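Local coordinates for protein similarities with probable monooxygenase (Photorhabdus luminescens, PDB 4HB9) that binds flavin-adenine dinucleotide and probably works as an FAD-dependent monooxygenase of the aromatic-ring-hydroxylase type, at residues A54-E57 and N63-A66. Numbering follows the deposited sequence.
Sequences ALQE and NWLA
Gln-56 runs slantwise over one face of the Trp-64 indole, and its side chain can be followed across the ring atom by atom. The backbone starts the overlap, with Gln-56 CA 3.7 Å from Trp-64 CE3. CB comes next, almost straight above the six-membered ring: it stands 3.7 Å from the centroid and only 5° off the normal, a CH-pi contact. CG is anti to the backbone N (chi1 -170°) and the chain beyond it stays extended, which takes its end above the Trp-64 CZ2 and NE1 side. CG therefore rests 3.7 Å from Trp-64 CE2, at the bond where the two rings fuse. The amide carbon CD then reaches Trp-64 CZ2, again at 3.7 Å, and the amide plane is tilted just 13° from the ring, so the two flat groups stack. At the tip OE1 stays near CZ2, while NE2 comes 3.8 Å from Trp-64 NE1; no hydrogen bond joins the two segments. Leu-55 meets the same indole differently, its CB 3.9 Å from Trp-64 CZ3 at the ring edge, near the plane. This is packing between consecutive helices, 49-58 and 61-70, joined by a short turn near the FAD site: the buried Leu-55 side chain is about 6 Å from that of the FAD-binding residue Ile-11 and about 10 Å from FAD itself, whereas Gln-56 is exposed. Leu-55 also touches Leu-118 of helix 111-119. Ala-54 and Glu-57 pack on helix 330-349. Asn-63 ND2 is hydrogen-bonded to Ile-117 O and Lys-120 O, and Ala-66 packs on Ile-117, at the end of helix 111-119.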
ATOM      1  N   ALA A  54      11.697  -0.154   9.483  1.00 17.09           N
ATOM      2  CA  ALA A  54      11.350  -1.563   9.255  1.00 17.53           C
ATOM      3  C   ALA A  54      12.280  -2.186   8.221  1.00 17.32           C
ATOM      4  O   ALA A  54      12.844  -3.261   8.420  1.00 17.81           O
ATOM      5  CB  ALA A  54       9.906  -1.708   8.818  1.00 17.93           C
ATOM      6  N   LEU A  55      12.486  -1.476   7.119  1.00 17.13           N
ATOM      7  CA  LEU A  55      13.358  -1.985   6.069  1.00 17.01           C
ATOM      8  C   LEU A  55      14.795  -2.105   6.552  1.00 16.80           C
ATOM      9  O   LEU A  55      15.483  -3.083   6.247  1.00 17.91           O
ATOM     10  CB  LEU A  55      13.264  -1.096   4.828  1.00 16.09           C
ATOM     11  CG  LEU A  55      11.912  -1.169   4.123  1.00 16.25           C
ATOM     12  CD1 LEU A  55      11.758   0.017   3.168  1.00 17.95           C
ATOM     13  CD2 LEU A  55      11.703  -2.456   3.340  1.00 16.46           C
ATOM     14  N   GLN A  56      15.281  -1.103   7.262  1.00 17.84           N
ATOM     15  CA  GLN A  56      16.692  -1.100   7.651  1.00 19.31           C
ATOM     16  C   GLN A  56      16.955  -2.199   8.691  1.00 19.69           C
ATOM     17  O   GLN A  56      18.018  -2.822   8.666  1.00 17.99           O
ATOM     18  CB  GLN A  56      17.116   0.270   8.179  1.00 22.09           C
ATOM     19  CG  GLN A  56      18.613   0.427   8.371  1.00 26.06           C
ATOM     20  CD  GLN A  56      19.002   1.861   8.682  1.00 29.04           C
ATOM     21  OE1 GLN A  56      18.150   2.699   8.984  1.00 31.79           O
ATOM     22  NE2 GLN A  56      20.293   2.155   8.571  1.00 29.81           N
ATOM     23  N   GLU A  57      15.988  -2.421   9.578  1.00 19.41           N
ATOM     24  CA  GLU A  57      16.128  -3.429  10.650  0.50 21.44           C
ATOM     25  C   GLU A  57      15.832  -4.872  10.191  1.00 21.80           C
ATOM     26  O   GLU A  57      16.285  -5.827  10.814  1.00 22.62           O
ATOM     27  CB  GLU A  57      15.275  -3.010  11.879  0.50 21.86           C
ATOM     28  CG  GLU A  57      15.741  -1.669  12.462  0.50 23.14           C
ATOM     29  CD  GLU A  57      15.264  -1.357  13.878  0.50 24.94           C
ATOM     30  OE1 GLU A  57      14.463  -2.120  14.467  0.50 25.07           O
ATOM     31  OE2 GLU A  57      15.707  -0.309  14.411  0.50 25.73           O
ATOM     32  N   ASN A  63      20.344  -5.808   0.443  1.00 20.39           N
ATOM     33  CA  ASN A  63      19.011  -5.304   0.052  1.00 19.40           C
ATOM     34  C   ASN A  63      18.824  -3.854   0.502  1.00 18.82           C
ATOM     35  O   ASN A  63      18.312  -3.018  -0.264  1.00 19.44           O
ATOM     36  CB  ASN A  63      17.875  -6.149   0.641  1.00 19.64           C
ATOM     37  CG  ASN A  63      17.977  -7.618   0.295  1.00 19.92           C
ATOM     38  OD1 ASN A  63      19.008  -8.244   0.522  1.00 21.98           O
ATOM     39  ND2 ASN A  63      16.908  -8.180  -0.231  1.00 21.07           N
ATOM     40  N   TRP A  64      19.249  -3.544   1.720  1.00 17.76           N
ATOM     41  CA  TRP A  64      19.111  -2.187   2.238  1.00 17.86           C
ATOM     42  C   TRP A  64      19.896  -1.199   1.359  1.00 18.71           C
ATOM     43  O   TRP A  64      19.378  -0.158   0.944  1.00 17.55           O
ATOM     44  CB  TRP A  64      19.565  -2.106   3.701  1.00 18.71           C
ATOM     45  CG  TRP A  64      19.661  -0.717   4.195  1.00 19.30           C
ATOM     46  CD1 TRP A  64      20.795  -0.036   4.525  1.00 20.77           C
ATOM     47  CD2 TRP A  64      18.588   0.191   4.370  1.00 19.73           C
ATOM     48  NE1 TRP A  64      20.486   1.235   4.910  1.00 21.60           N
ATOM     49  CE2 TRP A  64      19.138   1.409   4.806  1.00 20.95           C
ATOM     50  CE3 TRP A  64      17.211   0.097   4.209  1.00 21.06           C
ATOM     51  CZ2 TRP A  64      18.352   2.501   5.103  1.00 21.08           C
ATOM     52  CZ3 TRP A  64      16.443   1.186   4.474  1.00 20.85           C
ATOM     53  CH2 TRP A  64      17.010   2.372   4.917  1.00 20.72           C
ATOM     54  N   LEU A  65      21.122  -1.554   1.003  1.00 19.20           N
ATOM     55  CA  LEU A  65      21.899  -0.658   0.124  1.00 19.65           C
ATOM     56  C   LEU A  65      21.225  -0.469  -1.237  1.00 17.71           C
ATOM     57  O   LEU A  65      21.258   0.641  -1.799  1.00 16.46           O
ATOM     58  CB  LEU A  65      23.331  -1.156  -0.065  1.00 20.54           C
ATOM     59  CG  LEU A  65      24.267  -1.100   1.137  1.00 23.76           C
ATOM     60  CD1 LEU A  65      25.661  -1.533   0.714  1.00 25.83           C
ATOM     61  CD2 LEU A  65      24.330   0.263   1.790  1.00 26.08           C
ATOM     62  N   ALA A  66      20.613  -1.526  -1.775  1.00 16.85           N
ATOM     63  CA  ALA A  66      19.890  -1.427  -3.054  1.00 17.16           C
ATOM     64  C   ALA A  66      18.673  -0.480  -2.953  1.00 17.49           C
ATOM     65  O   ALA A  66      18.378   0.296  -3.876  1.00 17.32           O
ATOM     66  CB  ALA A  66      19.460  -2.791  -3.554  1.00 17.20           C
TER